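Local coordinates for protein salicylaldehyde dehydrogenase NahF (Pseudomonas putida, PDB 4JZ6) that probably oxidises salicylaldehyde to salicylate with NAD+ and water, a step of naphthalene degradation, as a member of the aldehyde dehydrogenase family, at residues Gln154-Asn166 with Leu232-Thr244. Residues are numbered along the deposited sequence; the frame is centred on the assembly and turned at random.
Sequences QPVGPILSIVPWN and LISAKEIRRINFT. With SO4 (sulfate ion), chain D; EDO (1,2-ethanediol), chain H.
V156 lays its CG2 methyl over the centre of one face of the R240 guanidinium, 3.7 Å from CZ, while a sulfate, probably from the crystallisation liquor, sits at the edge of that group and takes bonds from R240 NE to O4 (2.6 Å) and from R240 NH2 to O2. The R239 guanidinium meets the same ion by its edge, NH2 bonding to O3 at 2.9 Å; nearer the backbone, R239 CB touches CG1 of V156. E485 forms a salt bridge with R239, and K467 N of the second subunit also binds the sulfate, which places this end of the contact near the dimer interface. With a leucine at R240, the sulfate would probably lose two of its bonds and the backbone carbonyl of E482 its guanidinium partner. Beyond the arginines, strands 159-162 and 240-244 run side by side as central parallel strands of the Rossmann-like NAD-binding sheet characteristic of aldehyde dehydrogenases, their axes 10° apart. L160 pairs by both N and O with R240 O and N242 N, and I162 N continues the ladder to N242 O. On one face of the sheet L160, its CG anti to the backbone N (chi1 174°), drives CD2 against L232 CB at 3.8 Å and against I233, joining the strand to helix 225-233; farther along, I162 CG2 reaches F243 CD1 at 3.6 Å. The other face carries N242, whose ND2 gives S161 OG a nearly straight bond of 2.8 Å in the amide plane; that hydroxyl is also hydrogen-bonded to A175 O of helix 170-181. Just past strand 159-162, P164 CD packs at 3.6 Å on CB of T244, whose side chain lies about 3 Å from that of E267, the predicted active-site residue.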
ATOM      1  N   GLN A 154      -8.825 -10.539   8.716  1.00 20.39           N
ATOM      2  CA  GLN A 154      -9.897 -10.012   9.559  1.00 17.78           C
ATOM      3  C   GLN A 154     -10.339  -8.644   9.060  1.00 17.80           C
ATOM      4  O   GLN A 154      -9.671  -8.052   8.212  1.00 27.85           O
ATOM      5  CB  GLN A 154      -9.402  -9.896  10.998  1.00 18.12           C
ATOM      6  CG  GLN A 154      -8.988 -11.211  11.625  1.00 18.46           C
ATOM      7  CD  GLN A 154      -8.430 -11.011  13.019  1.00 24.70           C
ATOM      8  OE1 GLN A 154      -7.402 -10.352  13.194  1.00 25.98           O
ATOM      9  NE2 GLN A 154      -9.120 -11.555  14.026  1.00 20.09           N
ATOM     10  N   PRO A 155     -11.474  -8.137   9.572  1.00 19.18           N
ATOM     11  CA  PRO A 155     -11.906  -6.801   9.139  1.00 18.16           C
ATOM     12  C   PRO A 155     -10.958  -5.715   9.640  1.00 23.12           C
ATOM     13  O   PRO A 155     -10.246  -5.933  10.622  1.00 24.49           O
ATOM     14  CB  PRO A 155     -13.278  -6.642   9.803  1.00 18.48           C
ATOM     15  CG  PRO A 155     -13.746  -8.037  10.056  1.00 18.40           C
ATOM     16  CD  PRO A 155     -12.510  -8.819  10.373  1.00 18.24           C
ATOM     17  N   VAL A 156     -10.970  -4.560   8.983  1.00 18.48           N
ATOM     18  CA  VAL A 156     -10.086  -3.458   9.335  1.00 18.91           C
ATOM     19  C   VAL A 156     -10.761  -2.464  10.276  1.00 28.49           C
ATOM     20  O   VAL A 156     -10.219  -2.117  11.326  1.00 37.25           O
ATOM     21  CB  VAL A 156      -9.616  -2.709   8.066  1.00 25.40           C
ATOM     22  CG1 VAL A 156      -8.835  -1.462   8.433  1.00 25.31           C
ATOM     23  CG2 VAL A 156      -8.787  -3.632   7.183  1.00 18.23           C
ATOM     24  N   GLY A 157     -11.952  -2.014   9.898  1.00 19.46           N
ATOM     25  CA  GLY A 157     -12.639  -0.961  10.617  1.00 20.40           C
ATOM     26  C   GLY A 157     -13.298  -0.034   9.618  1.00 21.72           C
ATOM     27  O   GLY A 157     -13.478  -0.407   8.460  1.00 23.17           O
ATOM     28  N   PRO A 158     -13.677   1.175  10.058  1.00 20.83           N
ATOM     29  CA  PRO A 158     -14.288   2.139   9.137  1.00 26.93           C
ATOM     30  C   PRO A 158     -13.362   2.513   7.979  1.00 28.72           C
ATOM     31  O   PRO A 158     -12.220   2.921   8.206  1.00 25.13           O
ATOM     32  CB  PRO A 158     -14.552   3.353  10.032  1.00 21.90           C
ATOM     33  CG  PRO A 158     -14.743   2.767  11.390  1.00 22.09           C
ATOM     34  CD  PRO A 158     -13.764   1.621  11.459  1.00 23.18           C
ATOM     35  N   ILE A 159     -13.858   2.358   6.752  1.00 29.15           N
ATOM     36  CA  ILE A 159     -13.106   2.737   5.562  1.00 23.29           C
ATOM     37  C   ILE A 159     -13.655   4.041   4.981  1.00 24.13           C
ATOM     38  O   ILE A 159     -14.872   4.213   4.863  1.00 21.80           O
ATOM     39  CB  ILE A 159     -13.147   1.624   4.488  1.00 20.37           C
ATOM     40  CG1 ILE A 159     -11.953   0.678   4.628  1.00 32.59           C
ATOM     41  CG2 ILE A 159     -13.049   2.213   3.096  1.00 19.55           C
ATOM     42  CD1 ILE A 159     -11.763   0.085   5.988  1.00 35.21           C
ATOM     43  N   LEU A 160     -12.764   4.967   4.639  1.00 21.67           N
ATOM     44  CA  LEU A 160     -13.172   6.169   3.922  1.00 26.54           C
ATOM     45  C   LEU A 160     -13.121   5.940   2.412  1.00 29.62           C
ATOM     46  O   LEU A 160     -12.038   5.761   1.847  1.00 26.84           O
ATOM     47  CB  LEU A 160     -12.274   7.347   4.291  1.00 26.36           C
ATOM     48  CG  LEU A 160     -12.523   8.617   3.481  1.00 23.14           C
ATOM     49  CD1 LEU A 160     -13.955   9.087   3.687  1.00 25.51           C
ATOM     50  CD2 LEU A 160     -11.533   9.700   3.877  1.00 23.38           C
ATOM     51  N   SER A 161     -14.289   5.945   1.768  1.00 28.16           N
ATOM     52  CA  SER A 161     -14.382   5.726   0.324  1.00 25.48           C
ATOM     53  C   SER A 161     -14.787   7.000  -0.405  1.00 25.76           C
ATOM     54  O   SER A 161     -15.925   7.461  -0.280  1.00 23.57           O
ATOM     55  CB  SER A 161     -15.400   4.629   0.003  1.00 20.48           C
ATOM     56  OG  SER A 161     -15.019   3.389   0.568  1.00 19.94           O
ATOM     57  N   ILE A 162     -13.860   7.564  -1.175  1.00 23.17           N
ATOM     58  CA  ILE A 162     -14.152   8.765  -1.945  1.00 22.15           C
ATOM     59  C   ILE A 162     -14.345   8.421  -3.423  1.00 25.51           C
ATOM     60  O   ILE A 162     -13.473   7.818  -4.050  1.00 22.79           O
ATOM     61  CB  ILE A 162     -13.065   9.823  -1.748  1.00 22.64           C
ATOM     62  CG1 ILE A 162     -13.037  10.252  -0.277  1.00 23.09           C
ATOM     63  CG2 ILE A 162     -13.315  11.024  -2.646  1.00 23.31           C
ATOM     64  CD1 ILE A 162     -11.877  11.173   0.086  1.00 23.62           C
ATOM     65  N   VAL A 163     -15.501   8.798  -3.963  1.00 22.21           N
ATOM     66  CA  VAL A 163     -15.937   8.325  -5.275  1.00 25.07           C
ATOM     67  C   VAL A 163     -16.306   9.473  -6.204  1.00 27.70           C
ATOM     68  O   VAL A 163     -17.061  10.361  -5.811  1.00 31.53           O
ATOM     69  CB  VAL A 163     -17.162   7.409  -5.132  1.00 21.76           C
ATOM     70  CG1 VAL A 163     -17.619   6.901  -6.489  1.00 22.22           C
ATOM     71  CG2 VAL A 163     -16.837   6.255  -4.210  1.00 21.16           C
ATOM     72  N   PRO A 164     -15.774   9.457  -7.445  1.00 29.61           N
ATOM     73  CA  PRO A 164     -16.032  10.513  -8.429  1.00 26.26           C
ATOM     74  C   PRO A 164     -17.357  10.301  -9.161  1.00 24.43           C
ATOM     75  O   PRO A 164     -18.187   9.512  -8.706  1.00 23.09           O
ATOM     76  CB  PRO A 164     -14.869  10.356  -9.401  1.00 22.87           C
ATOM     77  CG  PRO A 164     -14.618   8.894  -9.399  1.00 22.03           C
ATOM     78  CD  PRO A 164     -14.845   8.442  -7.979  1.00 28.88           C
ATOM     79  N   TRP A 165     -17.529  10.975 -10.297  1.00 24.54           N
ATOM     80  CA  TRP A 165     -18.827  11.086 -10.960  1.00 24.24           C
ATOM     81  C   TRP A 165     -18.932  10.327 -12.292  1.00 29.42           C
ATOM     82  O   TRP A 165     -20.030  10.166 -12.823  1.00 25.71           O
ATOM     83  CB  TRP A 165     -19.105  12.564 -11.221  1.00 28.10           C
ATOM     84  CG  TRP A 165     -17.931  13.198 -11.882  1.00 30.09           C
ATOM     85  CD1 TRP A 165     -16.887  13.829 -11.269  1.00 28.27           C
ATOM     86  CD2 TRP A 165     -17.642  13.208 -13.284  1.00 29.77           C
ATOM     87  NE1 TRP A 165     -15.973  14.249 -12.206  1.00 26.34           N
ATOM     88  CE2 TRP A 165     -16.412  13.880 -13.450  1.00 27.77           C
ATOM     89  CE3 TRP A 165     -18.307  12.729 -14.416  1.00 25.37           C
ATOM     90  CZ2 TRP A 165     -15.837  14.080 -14.704  1.00 32.75           C
ATOM     91  CZ3 TRP A 165     -17.732  12.926 -15.661  1.00 33.73           C
ATOM     92  CH2 TRP A 165     -16.513  13.597 -15.795  1.00 34.97           C
ATOM     93  N   ASN A 166     -17.805   9.876 -12.840  1.00 23.44           N
ATOM     94  CA  ASN A 166     -17.795   9.336 -14.204  1.00 28.42           C
ATOM     95  C   ASN A 166     -18.291   7.896 -14.341  1.00 27.85           C
ATOM     96  O   ASN A 166     -19.253   7.630 -15.066  1.00 34.92           O
ATOM     97  CB  ASN A 166     -16.420   9.513 -14.853  1.00 23.17           C
ATOM     98  CG  ASN A 166     -15.310   8.911 -14.030  1.00 27.61           C
ATOM     99  OD1 ASN A 166     -15.446   8.752 -12.817  1.00 25.43           O
ATOM    100  ND2 ASN A 166     -14.200   8.566 -14.681  1.00 35.27           N
ATOM    101  N   LEU A 232     -11.946  13.631   7.876  1.00 31.27           N
ATOM    102  CA  LEU A 232     -12.135  12.189   7.878  1.00 33.37           C
ATOM    103  C   LEU A 232     -10.801  11.434   7.928  1.00 35.35           C
ATOM    104  O   LEU A 232     -10.668  10.428   8.627  1.00 37.64           O
ATOM    105  CB  LEU A 232     -12.980  11.775   6.673  1.00 25.60           C
ATOM    106  CG  LEU A 232     -14.434  12.238   6.814  1.00 30.50           C
ATOM    107  CD1 LEU A 232     -15.134  12.308   5.470  1.00 31.18           C
ATOM    108  CD2 LEU A 232     -15.193  11.316   7.765  1.00 29.96           C
ATOM    109  N   ILE A 233      -9.813  11.928   7.195  1.00 35.29           N
ATOM    110  CA  ILE A 233      -8.495  11.306   7.185  1.00 32.18           C
ATOM    111  C   ILE A 233      -7.830  11.465   8.547  1.00 31.05           C
ATOM    112  O   ILE A 233      -7.168  10.545   9.032  1.00 28.66           O
ATOM    113  CB  ILE A 233      -7.599  11.915   6.083  1.00 30.34           C
ATOM    114  CG1 ILE A 233      -8.170  11.598   4.701  1.00 25.49           C
ATOM    115  CG2 ILE A 233      -6.174  11.391   6.188  1.00 29.29           C
ATOM    116  CD1 ILE A 233      -7.589  12.457   3.607  1.00 27.93           C
ATOM    117  N   SER A 234      -8.025  12.628   9.166  1.00 36.62           N
ATOM    118  CA  SER A 234      -7.453  12.915  10.479  1.00 38.65           C
ATOM    119  C   SER A 234      -8.258  12.270  11.597  1.00 37.32           C
ATOM    120  O   SER A 234      -7.855  12.306  12.757  1.00 41.54           O
ATOM    121  CB  SER A 234      -7.373  14.425  10.718  1.00 48.16           C
ATOM    122  OG  SER A 234      -6.645  15.072   9.690  1.00 57.58           O
ATOM    123  N   ALA A 235      -9.401  11.690  11.241  1.00 36.68           N
ATOM    124  CA  ALA A 235     -10.297  11.074  12.218  1.00 36.28           C
ATOM    125  C   ALA A 235      -9.791   9.711  12.686  1.00 37.56           C
ATOM    126  O   ALA A 235      -9.490   8.841  11.868  1.00 43.95           O
ATOM    127  CB  ALA A 235     -11.697  10.946  11.646  1.00 32.90           C
ATOM    128  N   LYS A 236      -9.720   9.532  14.003  1.00 31.80           N
ATOM    129  CA  LYS A 236      -9.237   8.289  14.595  1.00 37.29           C
ATOM    130  C   LYS A 236     -10.059   7.075  14.174  1.00 35.23           C
ATOM    131  O   LYS A 236      -9.543   5.954  14.139  1.00 32.13           O
ATOM    132  CB  LYS A 236      -9.218   8.394  16.123  1.00 47.10           C
ATOM    133  CG  LYS A 236      -8.078   9.235  16.680  1.00 69.35           C
ATOM    134  CD  LYS A 236      -6.732   8.521  16.550  1.00 81.10           C
ATOM    135  CE  LYS A 236      -5.574   9.396  17.034  1.00 84.37           C
ATOM    136  NZ  LYS A 236      -5.726   9.858  18.446  1.00 83.59           N
ATOM    137  N   GLU A 237     -11.333   7.302  13.854  1.00 26.71           N
ATOM    138  CA  GLU A 237     -12.234   6.215  13.485  1.00 24.96           C
ATOM    139  C   GLU A 237     -11.891   5.617  12.126  1.00 23.43           C
ATOM    140  O   GLU A 237     -12.004   4.406  11.925  1.00 22.72           O
ATOM    141  CB  GLU A 237     -13.689   6.695  13.478  1.00 30.30           C
ATOM    142  CG  GLU A 237     -14.225   7.128  14.835  1.00 30.63           C
ATOM    143  CD  GLU A 237     -13.936   8.584  15.147  1.00 36.75           C
ATOM    144  OE1 GLU A 237     -13.061   9.179  14.480  1.00 39.99           O
ATOM    145  OE2 GLU A 237     -14.593   9.134  16.061  1.00 41.18           O
ATOM    146  N   ILE A 238     -11.479   6.474  11.196  1.00 23.54           N
ATOM    147  CA  ILE A 238     -11.156   6.048   9.833  1.00 24.59           C
ATOM    148  C   ILE A 238      -9.809   5.315   9.757  1.00 24.27           C
ATOM    149  O   ILE A 238      -8.766   5.875  10.107  1.00 24.11           O
ATOM    150  CB  ILE A 238     -11.153   7.254   8.875  1.00 23.21           C
ATOM    151  CG1 ILE A 238     -12.580   7.777   8.686  1.00 23.57           C
ATOM    152  CG2 ILE A 238     -10.537   6.883   7.541  1.00 24.92           C
ATOM    153  CD1 ILE A 238     -13.552   6.719   8.222  1.00 22.94           C
ATOM    154  N   ARG A 239      -9.831   4.067   9.301  1.00 21.59           N
ATOM    155  CA  ARG A 239      -8.629   3.235   9.342  1.00 22.47           C
ATOM    156  C   ARG A 239      -7.858   3.213   8.025  1.00 22.54           C
ATOM    157  O   ARG A 239      -6.631   3.287   8.022  1.00 21.39           O
ATOM    158  CB  ARG A 239      -8.980   1.814   9.775  1.00 20.69           C
ATOM    159  CG  ARG A 239      -9.504   1.723  11.196  1.00 31.73           C
ATOM    160  CD  ARG A 239      -8.399   1.981  12.208  1.00 30.67           C
ATOM    161  NE  ARG A 239      -7.273   1.066  12.022  1.00 33.43           N
ATOM    162  CZ  ARG A 239      -7.224  -0.172  12.509  1.00 43.11           C
ATOM    163  NH1 ARG A 239      -8.241  -0.654  13.218  1.00 47.10           N
ATOM    164  NH2 ARG A 239      -6.157  -0.930  12.286  1.00 44.92           N
ATOM    165  N   ARG A 240      -8.577   3.092   6.911  1.00 27.24           N
ATOM    166  CA  ARG A 240      -7.956   3.121   5.590  1.00 20.75           C
ATOM    167  C   ARG A 240      -8.779   3.979   4.641  1.00 21.05           C
ATOM    168  O   ARG A 240      -9.941   4.291   4.915  1.00 22.76           O
ATOM    169  CB  ARG A 240      -7.773   1.709   5.021  1.00 22.65           C
ATOM    170  CG  ARG A 240      -6.742   0.871   5.763  1.00 19.38           C
ATOM    171  CD  ARG A 240      -6.648  -0.556   5.228  1.00 18.79           C
ATOM    172  NE  ARG A 240      -5.788  -1.382   6.075  1.00 21.69           N
ATOM    173  CZ  ARG A 240      -5.483  -2.658   5.839  1.00 23.45           C
ATOM    174  NH1 ARG A 240      -5.965  -3.283   4.772  1.00 17.99           N
ATOM    175  NH2 ARG A 240      -4.689  -3.314   6.683  1.00 24.66           N
ATOM    176  N   ILE A 241      -8.165   4.375   3.532  1.00 25.85           N
ATOM    177  CA  ILE A 241      -8.804   5.276   2.585  1.00 27.75           C
ATOM    178  C   ILE A 241      -8.621   4.772   1.160  1.00 31.86           C
ATOM    179  O   ILE A 241      -7.509   4.415   0.760  1.00 29.37           O
ATOM    180  CB  ILE A 241      -8.193   6.689   2.665  1.00 21.46           C
ATOM    181  CG1 ILE A 241      -8.275   7.229   4.091  1.00 22.22           C
ATOM    182  CG2 ILE A 241      -8.899   7.632   1.712  1.00 21.65           C
ATOM    183  CD1 ILE A 241      -6.947   7.613   4.663  1.00 22.81           C
ATOM    184  N   ASN A 242      -9.714   4.724   0.403  1.00 30.66           N
ATOM    185  CA  ASN A 242      -9.620   4.541  -1.039  1.00 26.97           C
ATOM    186  C   ASN A 242     -10.088   5.812  -1.741  1.00 22.62           C
ATOM    187  O   ASN A 242     -11.129   6.383  -1.394  1.00 20.63           O
ATOM    188  CB  ASN A 242     -10.403   3.309  -1.516  1.00 25.63           C
ATOM    189  CG  ASN A 242     -11.886   3.403  -1.218  1.00 21.86           C
ATOM    190  OD1 ASN A 242     -12.692   3.693  -2.099  1.00 24.84           O
ATOM    191  ND2 ASN A 242     -12.252   3.159   0.029  1.00 19.42           N
ATOM    192  N   PHE A 243      -9.291   6.271  -2.699  1.00 22.87           N
ATOM    193  CA  PHE A 243      -9.621   7.471  -3.451  1.00 23.69           C
ATOM    194  C   PHE A 243      -9.575   7.224  -4.945  1.00 23.80           C
ATOM    195  O   PHE A 243      -8.598   6.685  -5.466  1.00 26.53           O
ATOM    196  CB  PHE A 243      -8.661   8.605  -3.114  1.00 23.76           C
ATOM    197  CG  PHE A 243      -8.898   9.846  -3.924  1.00 27.10           C
ATOM    198  CD1 PHE A 243      -9.826  10.789  -3.509  1.00 25.69           C
ATOM    199  CD2 PHE A 243      -8.201  10.066  -5.106  1.00 23.22           C
ATOM    200  CE1 PHE A 243     -10.054  11.930  -4.254  1.00 28.20           C
ATOM    201  CE2 PHE A 243      -8.420  11.207  -5.857  1.00 24.71           C
ATOM    202  CZ  PHE A 243      -9.348  12.140  -5.432  1.00 29.27           C
ATOM    203  N   THR A 244     -10.630   7.636  -5.633  1.00 20.96           N
ATOM    204  CA  THR A 244     -10.662   7.561  -7.079  1.00 20.90           C
ATOM    205  C   THR A 244     -10.908   8.965  -7.603  1.00 30.21           C
ATOM    206  O   THR A 244     -11.856   9.638  -7.189  1.00 28.33           O
ATOM    207  CB  THR A 244     -11.742   6.574  -7.573  1.00 24.10           C
ATOM    208  OG1 THR A 244     -11.423   5.248  -7.124  1.00 19.87           O
ATOM    209  CG2 THR A 244     -11.818   6.577  -9.096  1.00 23.46           C
TER
HETATM  210  S   SO4 D 503      -4.186  -0.518   9.141  0.80 20.82           S
HETATM  211  O1  SO4 D 503      -3.078  -0.028   8.323  0.80 20.09           O
HETATM  212  O2  SO4 D 503      -3.964  -1.932   9.422  0.80 19.60           O
HETATM  213  O3  SO4 D 503      -4.252   0.237  10.395  0.80 20.57           O
HETATM  214  O4  SO4 D 503      -5.438  -0.351   8.406  0.80 21.23           O
HETATM  215  C1  EDO H 507      -9.821  -6.636  14.207  1.00 49.11           C
HETATM  216  O1  EDO H 507     -10.588  -7.539  13.399  1.00 48.69           O
HETATM  217  C2  EDO H 507      -8.559  -7.327  14.721  1.00 47.88           C
HETATM  218  O2  EDO H 507      -7.639  -7.555  13.645  1.00 43.16           O
HETATM  219  O   HOH W   1     -12.655   5.371  -4.305  1.00 26.23           O